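Local coordinates for protein fervidolysin (Fervidobacterium pennivorans, PDB 1R6V) that degrades keratin into peptides as a calcium-binding, subtilisin-like serine protease, allowing its bacterium to grow on native feathers, at residues 3-8 with 642-647; 33-38 with 245-250; 89-94 with 274-279. The protein carries 1 engineered substitution. All coordinates share one frame; numbering follows the deposited sequence.

How the contacts relate
Contact 2 (33-38 with 245-250) and contact 3 (89-94 with 274-279) belong to one interface. In both, a strand of the propeptide sheet lies on a helix of the catalytic domain. Their centres are about 7 Å apart. Strands 33-38 and 89-93 are antiparallel neighbours in that sheet, and Leu35 N lies 2.7 Å from Glu93 O, a probable hydrogen bond. The two helices also touch, through Asp246 and Met277. Contact 1 (3-8 with 642-647) is remote, its centre about 39 Å from that of contact 2 and 36 Å from that of contact 3. It ties the start of the propeptide to the second beta-sandwich domain. All three lie away from the annotated catalytic and calcium sites.

Contact 1. Residues 3-8 with 642-647; sequences AKDLAS and TTWTII
A surface contact between domains joins Leu6, near the start of the propeptide, to Trp644 on a strand of the second beta-sandwich domain. Leu6 CB sits over one face of the indole, 3.4 Å above its plane and offset toward the rim. It also meets Trp644 CB at 3.7 Å. The first torsion of Leu6 (chi1 -157°) sets CG opposite the backbone N, and its CD1 reaches Trp644 CE3 at 3.8 Å. Trp644 NE1 lies 3.1 Å from Lys4 O and donates to a water at 2.9 Å, which lies in the ring plane at the edge. That water donates in turn to Asp5 OD1. A second water donates to Asp5 OD1 at 2.8 Å, accepts from Ala7 N and bonds to Thr643 OG1. The Asp5 carboxylate, its plane 82° from that of the indole, thus reaches the strand mainly through water. Its other oxygen, OD2, takes a weak bond from Ser8 N. The loop has a further bond to this domain: Leu6 O accepts from Arg587 NH2. Leu6 and Ala7 also touch Gln610 of strand 604-610. This strand pairs antiparallel with 644-647, while Thr645 and Ile647 pack on strand 630-638.

Contact 2. Residues 33-38 with 245-250; sequences KILVGY and GDDYVA
Lys33 reaches from strand 33-38, an inner strand of the propeptide sheet, to Asp247, in the first turn of a catalytic-domain helix. Its CB points toward the helix. With CG opposite the backbone N (chi1 172°), the chain starts out extended, and it bends at chi3 (-76°). CD already lies 3.3 Å from Asp247 OD2, and CE passes the same oxygen at 3.4 Å. At the tip, NZ donates to Asp247 OD2 at 2.8 Å in a salt bridge, and OD2 accepts through its syn lone pair. The two side chains come from opposite directions. NZ also lies at the edge of the Tyr248 ring, near its plane and 3.4 Å from CE1, so it does not sit over the ring face. Two waters also bond to NZ. One accepts from NZ and donates to Asp247 OD1. The other accepts from NZ and is hydrogen-bonded to Tyr248 OH. The ammonium group is therefore linked to both carboxylate oxygens, directly and through water. Asp247 OD1 also takes a weak bond from Tyr248 N, which may help to hold the carboxylate.

Two residues along the strand, Leu35 brings the apolar part of the contact. Its CD2 meets Asp247 CB at 3.6 Å, and CD1 lies 4.1 Å from Asp246 CB. The Asp246 carboxylate turns to other partners, Tyr243, Arg98 and Tyr96. Leu35 also touches Thr276 of the next helix, so it packs against both helices.

The strand and helix segments run at 47° to each other, with their axes 10.1 Å apart. A propeptide beta sheet laid on paired surface helices of the catalytic domain is consistent with the way the prodomain sits on subtilisin.

Contact 3. Residues 89-94 with 274-279; sequences IRYVEP and SYTMKE
The carboxylate of Glu93, in the propeptide, accepts the first N-H groups of helix 275-286 in the catalytic domain, consistent with the prodomain carboxylates at helix starts in subtilisin complexes. Its chain is extended beyond CG and lays the carboxylate across the helix start. OE2 accepts from Tyr275 N at 2.8 Å through its syn lone pair, with an N-H...O angle of 160°. OE1 accepts twice. Thr276 N comes at 2.8 Å on the syn side, 15° out of the carboxylate plane, while Thr276 OG1 meets OE1 at 2.6 Å, nearly in line with its C-O bond. The start of the helix would probably favour the charged carboxylate. Ser274, the N-cap residue, accepts from Met277 N through OG at 2.9 Å. A glutamine in place of Glu93 removes the charge and one acceptor, and would probably leave Tyr275 N or the Thr276 donors without a partner.

Tyr91 stands beside this carboxylate. Its OH donates to Thr276 OG1 at 2.7 Å, so that hydroxyl accepts from Tyr91 and donates to Glu93. Tyr275 CB lies over the centre of the Tyr91 ring in a CH-pi contact, 3.6 Å from the centroid. Arg90 and Tyr91 both face Gly37 in a classic beta bulge. Strand 89-93 forms an edge of the propeptide sheet beside 33-38, and helix 246-258 packs along helix 275-286 through Met277 and Thr276.

Contact 1. Residues 3-8 with 642-647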
ATOM      1  N   ALA A   3     -18.727   8.837 -31.071  1.00 49.66           N
ATOM      2  CA  ALA A   3     -19.611   8.298 -32.103  1.00 49.14           C
ATOM      3  C   ALA A   3     -21.025   8.860 -31.985  1.00 48.56           C
ATOM      4  O   ALA A   3     -21.472   9.221 -30.893  1.00 49.23           O
ATOM      5  CB  ALA A   3     -19.650   6.777 -32.012  1.00 49.53           C
ATOM      6  N   LYS A   4     -21.721   8.931 -33.116  1.00 47.30           N
ATOM      7  CA  LYS A   4     -23.087   9.448 -33.150  1.00 45.06           C
ATOM      8  C   LYS A   4     -24.050   8.415 -33.731  1.00 44.29           C
ATOM      9  O   LYS A   4     -25.217   8.361 -33.344  1.00 44.75           O
ATOM     10  CB  LYS A   4     -23.153  10.742 -33.976  1.00 43.15           C
ATOM     11  CG  LYS A   4     -22.433  11.933 -33.343  1.00 40.11           C
ATOM     12  CD  LYS A   4     -22.542  13.187 -34.205  1.00 37.44           C
ATOM     13  CE  LYS A   4     -21.842  14.376 -33.551  1.00 37.03           C
ATOM     14  NZ  LYS A   4     -21.997  15.637 -34.351  1.00 36.93           N
ATOM     15  N   ASP A   5     -23.554   7.598 -34.655  1.00 43.45           N
ATOM     16  CA  ASP A   5     -24.367   6.566 -35.292  1.00 42.26           C
ATOM     17  C   ASP A   5     -23.752   5.194 -35.029  1.00 41.05           C
ATOM     18  O   ASP A   5     -22.537   5.027 -35.109  1.00 42.47           O
ATOM     19  CB  ASP A   5     -24.447   6.821 -36.798  1.00 42.23           C
ATOM     20  CG  ASP A   5     -25.399   5.873 -37.498  1.00 42.29           C
ATOM     21  OD1 ASP A   5     -26.567   5.779 -37.067  1.00 42.91           O
ATOM     22  OD2 ASP A   5     -24.985   5.225 -38.481  1.00 43.58           O
ATOM     23  N   LEU A   6     -24.593   4.211 -34.722  1.00 38.80           N
ATOM     24  CA  LEU A   6     -24.117   2.864 -34.427  1.00 36.38           C
ATOM     25  C   LEU A   6     -23.802   2.056 -35.689  1.00 35.48           C
ATOM     26  O   LEU A   6     -22.850   1.275 -35.715  1.00 33.88           O
ATOM     27  CB  LEU A   6     -25.164   2.137 -33.571  1.00 36.24           C
ATOM     28  CG  LEU A   6     -24.739   0.960 -32.694  1.00 35.90           C
ATOM     29  CD1 LEU A   6     -25.909   0.535 -31.807  1.00 35.17           C
ATOM     30  CD2 LEU A   6     -24.285  -0.194 -33.558  1.00 36.60           C
ATOM     31  N   ALA A   7     -24.601   2.254 -36.734  1.00 35.03           N
ATOM     32  CA  ALA A   7     -24.415   1.538 -37.995  1.00 34.88           C
ATOM     33  C   ALA A   7     -23.157   1.978 -38.740  1.00 34.87           C
ATOM     34  O   ALA A   7     -22.594   1.216 -39.526  1.00 34.23           O
ATOM     35  CB  ALA A   7     -25.641   1.735 -38.884  1.00 35.22           C
ATOM     36  N   SER A   8     -22.713   3.202 -38.481  1.00 34.95           N
ATOM     37  CA  SER A   8     -21.537   3.739 -39.154  1.00 35.58           C
ATOM     38  C   SER A   8     -20.219   3.417 -38.452  1.00 35.39           C
ATOM     39  O   SER A   8     -19.144   3.657 -39.003  1.00 36.46           O
ATOM     40  CB  SER A   8     -21.676   5.252 -39.304  1.00 36.94           C
ATOM     41  OG  SER A   8     -21.775   5.870 -38.033  1.00 40.96           O
ATOM     42  N   THR A 642     -35.213   7.669 -34.043  1.00 29.72           N
ATOM     43  CA  THR A 642     -33.830   7.205 -33.954  1.00 27.73           C
ATOM     44  C   THR A 642     -33.659   5.826 -34.589  1.00 26.84           C
ATOM     45  O   THR A 642     -34.635   5.110 -34.803  1.00 25.30           O
ATOM     46  CB  THR A 642     -33.343   7.146 -32.488  1.00 27.21           C
ATOM     47  OG1 THR A 642     -34.003   6.078 -31.799  1.00 27.98           O
ATOM     48  CG2 THR A 642     -33.644   8.455 -31.773  1.00 26.97           C
ATOM     49  N   THR A 643     -32.414   5.460 -34.885  1.00 24.84           N
ATOM     50  CA  THR A 643     -32.113   4.182 -35.516  1.00 24.28           C
ATOM     51  C   THR A 643     -31.272   3.253 -34.647  1.00 22.47           C
ATOM     52  O   THR A 643     -30.860   2.194 -35.101  1.00 23.02           O
ATOM     53  CB  THR A 643     -31.362   4.388 -36.834  1.00 26.31           C
ATOM     54  OG1 THR A 643     -30.240   5.248 -36.602  1.00 25.63           O
ATOM     55  CG2 THR A 643     -32.274   5.019 -37.880  1.00 25.71           C
ATOM     56  N   TRP A 644     -31.011   3.647 -33.410  1.00 22.81           N
ATOM     57  CA  TRP A 644     -30.223   2.786 -32.528  1.00 22.88           C
ATOM     58  C   TRP A 644     -30.377   3.130 -31.062  1.00 21.51           C
ATOM     59  O   TRP A 644     -30.706   4.260 -30.700  1.00 21.94           O
ATOM     60  CB  TRP A 644     -28.733   2.856 -32.895  1.00 24.06           C
ATOM     61  CG  TRP A 644     -28.098   4.197 -32.641  1.00 26.18           C
ATOM     62  CD1 TRP A 644     -28.196   5.312 -33.425  1.00 27.12           C
ATOM     63  CD2 TRP A 644     -27.312   4.576 -31.501  1.00 26.69           C
ATOM     64  NE1 TRP A 644     -27.522   6.361 -32.846  1.00 26.86           N
ATOM     65  CE2 TRP A 644     -26.971   5.942 -31.666  1.00 28.01           C
ATOM     66  CE3 TRP A 644     -26.862   3.899 -30.360  1.00 26.94           C
ATOM     67  CZ2 TRP A 644     -26.202   6.645 -30.727  1.00 28.06           C
ATOM     68  CZ3 TRP A 644     -26.092   4.601 -29.422  1.00 29.21           C
ATOM     69  CH2 TRP A 644     -25.772   5.963 -29.615  1.00 28.33           C
ATOM     70  N   THR A 645     -30.156   2.141 -30.206  1.00 19.22           N
ATOM     71  CA  THR A 645     -30.210   2.388 -28.781  1.00 18.52           C
ATOM     72  C   THR A 645     -29.353   1.352 -28.072  1.00 17.63           C
ATOM     73  O   THR A 645     -28.915   0.383 -28.687  1.00 18.23           O
ATOM     74  CB  THR A 645     -31.655   2.360 -28.228  1.00 18.54           C
ATOM     75  OG1 THR A 645     -31.642   2.857 -26.889  1.00 20.16           O
ATOM     76  CG2 THR A 645     -32.231   0.940 -28.235  1.00 17.77           C
ATOM     77  N   ILE A 646     -29.103   1.586 -26.788  1.00 17.18           N
ATOM     78  CA  ILE A 646     -28.295   0.682 -25.969  1.00 18.04           C
ATOM     79  C   ILE A 646     -29.224  -0.042 -24.994  1.00 17.68           C
ATOM     80  O   ILE A 646     -30.192   0.531 -24.513  1.00 17.66           O
ATOM     81  CB  ILE A 646     -27.219   1.461 -25.150  1.00 18.41           C
ATOM     82  CG1 ILE A 646     -26.259   2.187 -26.095  1.00 20.90           C
ATOM     83  CG2 ILE A 646     -26.417   0.500 -24.282  1.00 17.48           C
ATOM     84  CD1 ILE A 646     -26.811   3.466 -26.637  1.00 28.19           C
ATOM     85  N   ILE A 647     -28.909  -1.295 -24.698  1.00 17.28           N
ATOM     86  CA  ILE A 647     -29.730  -2.105 -23.800  1.00 17.51           C
ATOM     87  C   ILE A 647     -28.899  -2.638 -22.647  1.00 16.77           C
ATOM     88  O   ILE A 647     -27.878  -3.276 -22.880  1.00 17.02           O
ATOM     89  CB  ILE A 647     -30.279  -3.352 -24.526  1.00 18.37           C
ATOM     90  CG1 ILE A 647     -31.004  -2.954 -25.815  1.00 22.06           C
ATOM     91  CG2 ILE A 647     -31.195  -4.136 -23.590  1.00 19.13           C
ATOM     92  CD1 ILE A 647     -32.268  -2.196 -25.592  1.00 23.77           C
TER
HETATM   93  O   HOH W   1     -27.641   3.333 -36.373  1.00 38.81           O
HETATM   94  O   HOH W   2     -27.838   8.010 -35.227  1.00 42.31           O

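Contact 2. Residues 33-38 with 245-250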
ATOM      1  N   LYS A  33      -7.028  16.334  -5.068  1.00 17.53           N
ATOM      2  CA  LYS A  33      -5.775  15.942  -5.696  1.00 15.92           C
ATOM      3  C   LYS A  33      -5.836  14.495  -6.161  1.00 14.00           C
ATOM      4  O   LYS A  33      -6.477  13.665  -5.517  1.00 12.89           O
ATOM      5  CB  LYS A  33      -4.622  16.086  -4.694  1.00 19.68           C
ATOM      6  CG  LYS A  33      -3.297  15.523  -5.192  1.00 24.19           C
ATOM      7  CD  LYS A  33      -2.244  15.469  -4.086  1.00 25.16           C
ATOM      8  CE  LYS A  33      -1.662  16.837  -3.791  1.00 28.87           C
ATOM      9  NZ  LYS A  33      -0.489  16.696  -2.869  1.00 28.50           N
ATOM     10  N   ILE A  34      -5.187  14.211  -7.285  1.00 13.65           N
ATOM     11  CA  ILE A  34      -5.106  12.840  -7.784  1.00 12.96           C
ATOM     12  C   ILE A  34      -3.664  12.469  -8.093  1.00 13.19           C
ATOM     13  O   ILE A  34      -2.854  13.324  -8.457  1.00 13.30           O
ATOM     14  CB  ILE A  34      -5.949  12.598  -9.068  1.00 13.32           C
ATOM     15  CG1 ILE A  34      -5.585  13.604 -10.169  1.00 14.47           C
ATOM     16  CG2 ILE A  34      -7.425  12.653  -8.725  1.00 11.39           C
ATOM     17  CD1 ILE A  34      -6.330  13.303 -11.523  1.00 13.44           C
ATOM     18  N   LEU A  35      -3.336  11.193  -7.897  1.00 12.66           N
ATOM     19  CA  LEU A  35      -1.991  10.697  -8.181  1.00 13.07           C
ATOM     20  C   LEU A  35      -2.146   9.845  -9.418  1.00 13.57           C
ATOM     21  O   LEU A  35      -2.991   8.956  -9.450  1.00 14.57           O
ATOM     22  CB  LEU A  35      -1.454   9.831  -7.026  1.00 14.97           C
ATOM     23  CG  LEU A  35      -1.521  10.400  -5.601  1.00 18.88           C
ATOM     24  CD1 LEU A  35      -0.496   9.687  -4.746  1.00 16.03           C
ATOM     25  CD2 LEU A  35      -1.308  11.881  -5.574  1.00 18.71           C
ATOM     26  N   VAL A  36      -1.346  10.128 -10.440  1.00 12.36           N
ATOM     27  CA  VAL A  36      -1.436   9.393 -11.691  1.00 13.35           C
ATOM     28  C   VAL A  36      -0.187   8.577 -11.977  1.00 12.22           C
ATOM     29  O   VAL A  36       0.902   9.129 -12.110  1.00 13.74           O
ATOM     30  CB  VAL A  36      -1.688  10.362 -12.888  1.00 14.53           C
ATOM     31  CG1 VAL A  36      -1.808   9.575 -14.196  1.00 14.88           C
ATOM     32  CG2 VAL A  36      -2.987  11.175 -12.632  1.00 15.50           C
ATOM     33  N   GLY A  37      -0.361   7.258 -12.033  1.00 11.69           N
ATOM     34  CA  GLY A  37       0.727   6.355 -12.351  1.00 12.44           C
ATOM     35  C   GLY A  37       0.609   6.191 -13.847  1.00 14.86           C
ATOM     36  O   GLY A  37      -0.450   5.816 -14.352  1.00 16.20           O
ATOM     37  N   TYR A  38       1.685   6.462 -14.569  1.00 14.80           N
ATOM     38  CA  TYR A  38       1.635   6.393 -16.016  1.00 15.98           C
ATOM     39  C   TYR A  38       2.715   5.499 -16.580  1.00 18.07           C
ATOM     40  O   TYR A  38       3.617   5.054 -15.872  1.00 16.53           O
ATOM     41  CB  TYR A  38       1.844   7.809 -16.577  1.00 15.93           C
ATOM     42  CG  TYR A  38       3.197   8.420 -16.218  1.00 14.90           C
ATOM     43  CD1 TYR A  38       4.327   8.178 -16.999  1.00 16.92           C
ATOM     44  CD2 TYR A  38       3.350   9.240 -15.095  1.00 14.38           C
ATOM     45  CE1 TYR A  38       5.576   8.734 -16.677  1.00 15.37           C
ATOM     46  CE2 TYR A  38       4.608   9.805 -14.760  1.00 14.44           C
ATOM     47  CZ  TYR A  38       5.716   9.543 -15.562  1.00 14.40           C
ATOM     48  OH  TYR A  38       6.953  10.087 -15.250  1.00 14.36           O
ATOM     49  N   GLY A 245       0.945  13.555   2.585  1.00 13.92           N
ATOM     50  CA  GLY A 245       0.293  12.944   1.435  1.00 14.61           C
ATOM     51  C   GLY A 245       1.084  11.763   0.888  1.00 14.57           C
ATOM     52  O   GLY A 245       2.316  11.734   0.986  1.00 14.92           O
ATOM     53  N   ASP A 246       0.384  10.800   0.301  1.00 13.40           N
ATOM     54  CA  ASP A 246       1.045   9.612  -0.240  1.00 12.40           C
ATOM     55  C   ASP A 246       2.047   9.975  -1.338  1.00 12.32           C
ATOM     56  O   ASP A 246       3.086   9.311  -1.495  1.00 12.18           O
ATOM     57  CB  ASP A 246       0.019   8.628  -0.795  1.00 12.41           C
ATOM     58  CG  ASP A 246      -0.809   7.946   0.289  1.00 12.85           C
ATOM     59  OD1 ASP A 246      -0.411   7.948   1.471  1.00 12.29           O
ATOM     60  OD2 ASP A 246      -1.866   7.385  -0.063  1.00 15.03           O
ATOM     61  N   ASP A 247       1.739  11.024  -2.100  1.00 12.17           N
ATOM     62  CA  ASP A 247       2.641  11.464  -3.149  1.00 12.66           C
ATOM     63  C   ASP A 247       3.937  12.041  -2.574  1.00 12.46           C
ATOM     64  O   ASP A 247       5.017  11.699  -3.052  1.00 12.44           O
ATOM     65  CB  ASP A 247       1.939  12.476  -4.097  1.00 13.76           C
ATOM     66  CG  ASP A 247       1.259  13.628  -3.360  1.00 17.47           C
ATOM     67  OD1 ASP A 247       0.987  13.512  -2.147  1.00 16.84           O
ATOM     68  OD2 ASP A 247       0.977  14.659  -4.017  1.00 16.20           O
ATOM     69  N   TYR A 248       3.861  12.882  -1.544  1.00 11.67           N
ATOM     70  CA  TYR A 248       5.093  13.432  -0.997  1.00 13.54           C
ATOM     71  C   TYR A 248       5.885  12.388  -0.199  1.00 13.91           C
ATOM     72  O   TYR A 248       7.110  12.454  -0.151  1.00 14.33           O
ATOM     73  CB  TYR A 248       4.817  14.695  -0.168  1.00 14.74           C
ATOM     74  CG  TYR A 248       4.419  15.880  -1.039  1.00 18.32           C
ATOM     75  CD1 TYR A 248       3.083  16.233  -1.208  1.00 21.20           C
ATOM     76  CD2 TYR A 248       5.381  16.606  -1.733  1.00 20.58           C
ATOM     77  CE1 TYR A 248       2.716  17.293  -2.059  1.00 23.57           C
ATOM     78  CE2 TYR A 248       5.027  17.664  -2.584  1.00 23.58           C
ATOM     79  CZ  TYR A 248       3.699  17.997  -2.740  1.00 24.71           C
ATOM     80  OH  TYR A 248       3.351  19.031  -3.577  1.00 25.99           O
ATOM     81  N   VAL A 249       5.197  11.426   0.410  1.00 12.99           N
ATOM     82  CA  VAL A 249       5.907  10.357   1.117  1.00 11.96           C
ATOM     83  C   VAL A 249       6.698   9.549   0.068  1.00 12.60           C
ATOM     84  O   VAL A 249       7.869   9.223   0.278  1.00 13.37           O
ATOM     85  CB  VAL A 249       4.939   9.415   1.869  1.00 12.33           C
ATOM     86  CG1 VAL A 249       5.711   8.183   2.384  1.00 12.92           C
ATOM     87  CG2 VAL A 249       4.315  10.167   3.067  1.00 10.73           C
ATOM     88  N   ALA A 250       6.061   9.225  -1.058  1.00 11.70           N
ATOM     89  CA  ALA A 250       6.760   8.503  -2.118  1.00 13.54           C
ATOM     90  C   ALA A 250       8.008   9.298  -2.544  1.00 13.31           C
ATOM     91  O   ALA A 250       9.091   8.728  -2.737  1.00 12.38           O
ATOM     92  CB  ALA A 250       5.818   8.264  -3.329  1.00 13.41           C
TER
HETATM   93  O   HOH W   3      -0.495  15.734  -0.421  1.00 37.47           O
HETATM   94  O   HOH W   4       0.549  19.660  -3.183  1.00 41.55           O

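Contact 3. Residues 89-94 with 274-279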
ATOM      1  N   ILE A  89      -1.781   4.942 -19.370  1.00 20.73           N
ATOM      2  CA  ILE A  89      -1.935   5.317 -17.963  1.00 18.30           C
ATOM      3  C   ILE A  89      -2.075   4.032 -17.145  1.00 18.65           C
ATOM      4  O   ILE A  89      -2.831   3.136 -17.527  1.00 19.64           O
ATOM      5  CB  ILE A  89      -3.204   6.198 -17.752  1.00 17.99           C
ATOM      6  CG1 ILE A  89      -3.030   7.569 -18.421  1.00 17.03           C
ATOM      7  CG2 ILE A  89      -3.487   6.390 -16.264  1.00 18.79           C
ATOM      8  CD1 ILE A  89      -1.808   8.348 -17.995  1.00 17.03           C
ATOM      9  N   ARG A  90      -1.347   3.920 -16.034  1.00 16.65           N
ATOM     10  CA  ARG A  90      -1.459   2.723 -15.202  1.00 16.14           C
ATOM     11  C   ARG A  90      -2.612   2.825 -14.200  1.00 15.89           C
ATOM     12  O   ARG A  90      -3.390   1.878 -14.035  1.00 15.44           O
ATOM     13  CB  ARG A  90      -0.138   2.450 -14.465  1.00 18.25           C
ATOM     14  CG  ARG A  90       0.915   1.722 -15.308  1.00 21.71           C
ATOM     15  CD  ARG A  90       2.187   1.454 -14.500  1.00 26.00           C
ATOM     16  NE  ARG A  90       2.845   2.720 -14.202  1.00 25.49           N
ATOM     17  CZ  ARG A  90       3.170   3.149 -12.988  1.00 26.73           C
ATOM     18  NH1 ARG A  90       2.919   2.410 -11.908  1.00 26.01           N
ATOM     19  NH2 ARG A  90       3.723   4.344 -12.862  1.00 25.81           N
ATOM     20  N   TYR A  91      -2.736   3.966 -13.531  1.00 12.43           N
ATOM     21  CA  TYR A  91      -3.816   4.131 -12.565  1.00 12.50           C
ATOM     22  C   TYR A  91      -3.984   5.583 -12.179  1.00 13.45           C
ATOM     23  O   TYR A  91      -3.117   6.417 -12.456  1.00 13.05           O
ATOM     24  CB  TYR A  91      -3.540   3.316 -11.288  1.00 13.09           C
ATOM     25  CG  TYR A  91      -2.290   3.756 -10.550  1.00 11.46           C
ATOM     26  CD1 TYR A  91      -2.284   4.914  -9.758  1.00 12.50           C
ATOM     27  CD2 TYR A  91      -1.092   3.062 -10.706  1.00 13.51           C
ATOM     28  CE1 TYR A  91      -1.106   5.368  -9.151  1.00 12.25           C
ATOM     29  CE2 TYR A  91       0.098   3.510 -10.103  1.00 11.54           C
ATOM     30  CZ  TYR A  91       0.081   4.659  -9.331  1.00 12.36           C
ATOM     31  OH  TYR A  91       1.246   5.099  -8.736  1.00 13.42           O
ATOM     32  N   VAL A  92      -5.120   5.874 -11.553  1.00 12.68           N
ATOM     33  CA  VAL A  92      -5.424   7.209 -11.056  1.00 10.81           C
ATOM     34  C   VAL A  92      -6.006   6.958  -9.685  1.00 10.89           C
ATOM     35  O   VAL A  92      -6.991   6.241  -9.576  1.00 12.83           O
ATOM     36  CB  VAL A  92      -6.492   7.925 -11.901  1.00 11.80           C
ATOM     37  CG1 VAL A  92      -6.735   9.327 -11.318  1.00 13.17           C
ATOM     38  CG2 VAL A  92      -6.025   8.037 -13.347  1.00 14.13           C
ATOM     39  N   GLU A  93      -5.419   7.530  -8.640  1.00 10.44           N
ATOM     40  CA  GLU A  93      -5.943   7.294  -7.293  1.00 11.50           C
ATOM     41  C   GLU A  93      -5.777   8.540  -6.429  1.00 10.97           C
ATOM     42  O   GLU A  93      -5.028   9.437  -6.779  1.00 12.33           O
ATOM     43  CB  GLU A  93      -5.151   6.142  -6.656  1.00 10.84           C
ATOM     44  CG  GLU A  93      -3.679   6.487  -6.459  1.00 12.86           C
ATOM     45  CD  GLU A  93      -2.845   5.325  -5.930  1.00 13.59           C
ATOM     46  OE1 GLU A  93      -1.630   5.520  -5.760  1.00 12.85           O
ATOM     47  OE2 GLU A  93      -3.401   4.228  -5.689  1.00 11.68           O
ATOM     48  N   PRO A  94      -6.485   8.617  -5.290  1.00 12.69           N
ATOM     49  CA  PRO A  94      -6.311   9.797  -4.441  1.00 12.35           C
ATOM     50  C   PRO A  94      -5.127   9.515  -3.497  1.00 14.11           C
ATOM     51  O   PRO A  94      -4.544   8.424  -3.528  1.00 13.59           O
ATOM     52  CB  PRO A  94      -7.621   9.846  -3.654  1.00 15.21           C
ATOM     53  CG  PRO A  94      -7.902   8.391  -3.441  1.00 14.25           C
ATOM     54  CD  PRO A  94      -7.606   7.780  -4.813  1.00 14.06           C
ATOM     55  N   SER A 274      -2.592   1.886  -1.595  1.00 14.85           N
ATOM     56  CA  SER A 274      -2.114   2.857  -2.578  1.00 12.96           C
ATOM     57  C   SER A 274      -1.172   2.209  -3.566  1.00 12.23           C
ATOM     58  O   SER A 274      -0.193   1.574  -3.167  1.00 12.46           O
ATOM     59  CB  SER A 274      -1.391   4.000  -1.848  1.00 14.24           C
ATOM     60  OG  SER A 274      -0.614   4.806  -2.721  1.00 12.55           O
ATOM     61  N   TYR A 275      -1.460   2.350  -4.856  1.00 11.85           N
ATOM     62  CA  TYR A 275      -0.556   1.780  -5.848  1.00 12.28           C
ATOM     63  C   TYR A 275       0.732   2.568  -5.879  1.00 11.47           C
ATOM     64  O   TYR A 275       1.813   2.032  -6.170  1.00 12.02           O
ATOM     65  CB  TYR A 275      -1.193   1.772  -7.227  1.00 11.25           C
ATOM     66  CG  TYR A 275      -2.188   0.647  -7.374  1.00 16.39           C
ATOM     67  CD1 TYR A 275      -3.506   0.801  -6.961  1.00 19.14           C
ATOM     68  CD2 TYR A 275      -1.798  -0.583  -7.911  1.00 17.69           C
ATOM     69  CE1 TYR A 275      -4.420  -0.242  -7.087  1.00 19.70           C
ATOM     70  CE2 TYR A 275      -2.708  -1.634  -8.038  1.00 20.59           C
ATOM     71  CZ  TYR A 275      -4.015  -1.444  -7.626  1.00 19.68           C
ATOM     72  OH  TYR A 275      -4.934  -2.452  -7.796  1.00 23.17           O
ATOM     73  N   THR A 276       0.621   3.862  -5.602  1.00 11.70           N
ATOM     74  CA  THR A 276       1.790   4.720  -5.567  1.00  9.36           C
ATOM     75  C   THR A 276       2.717   4.333  -4.425  1.00 11.26           C
ATOM     76  O   THR A 276       3.932   4.213  -4.612  1.00 10.36           O
ATOM     77  CB  THR A 276       1.381   6.194  -5.400  1.00 10.74           C
ATOM     78  OG1 THR A 276       0.650   6.592  -6.558  1.00 10.68           O
ATOM     79  CG2 THR A 276       2.621   7.110  -5.262  1.00 13.06           C
ATOM     80  N   MET A 277       2.151   4.129  -3.238  1.00 10.94           N
ATOM     81  CA  MET A 277       2.990   3.756  -2.102  1.00 10.59           C
ATOM     82  C   MET A 277       3.616   2.370  -2.300  1.00 12.37           C
ATOM     83  O   MET A 277       4.747   2.127  -1.865  1.00 11.37           O
ATOM     84  CB  MET A 277       2.188   3.785  -0.797  1.00  9.52           C
ATOM     85  CG  MET A 277       3.091   3.793   0.454  1.00  9.84           C
ATOM     86  SD  MET A 277       4.208   5.265   0.613  1.00  5.64           S
ATOM     87  CE  MET A 277       2.830   6.655   0.636  1.00 11.09           C
ATOM     88  N   LYS A 278       2.878   1.478  -2.959  1.00 12.74           N
ATOM     89  CA  LYS A 278       3.351   0.117  -3.244  1.00 13.78           C
ATOM     90  C   LYS A 278       4.588   0.275  -4.117  1.00 13.38           C
ATOM     91  O   LYS A 278       5.640  -0.325  -3.873  1.00 12.09           O
ATOM     92  CB  LYS A 278       2.276  -0.664  -4.020  1.00 14.61           C
ATOM     93  CG  LYS A 278       2.643  -2.106  -4.420  1.00 20.88           C
ATOM     94  CD  LYS A 278       2.462  -3.051  -3.255  1.00 21.68           C
ATOM     95  CE  LYS A 278       2.465  -4.514  -3.695  1.00 22.51           C
ATOM     96  NZ  LYS A 278       3.797  -4.994  -4.189  1.00 20.00           N
ATOM     97  N   GLU A 279       4.451   1.113  -5.137  1.00 11.75           N
ATOM     98  CA  GLU A 279       5.566   1.349  -6.057  1.00 13.76           C
ATOM     99  C   GLU A 279       6.786   1.927  -5.357  1.00 11.92           C
ATOM    100  O   GLU A 279       7.923   1.564  -5.653  1.00 11.46           O
ATOM    101  CB  GLU A 279       5.155   2.306  -7.181  1.00 15.38           C
ATOM    102  CG  GLU A 279       4.329   1.703  -8.271  1.00 26.13           C
ATOM    103  CD  GLU A 279       5.056   0.590  -9.018  1.00 24.16           C
ATOM    104  OE1 GLU A 279       6.072   0.843  -9.696  1.00 30.64           O
ATOM    105  OE2 GLU A 279       4.596  -0.545  -8.924  1.00 26.15           O
TER
HETATM  106  O   HOH W   5      -2.221   6.887  -2.711  1.00 12.62           O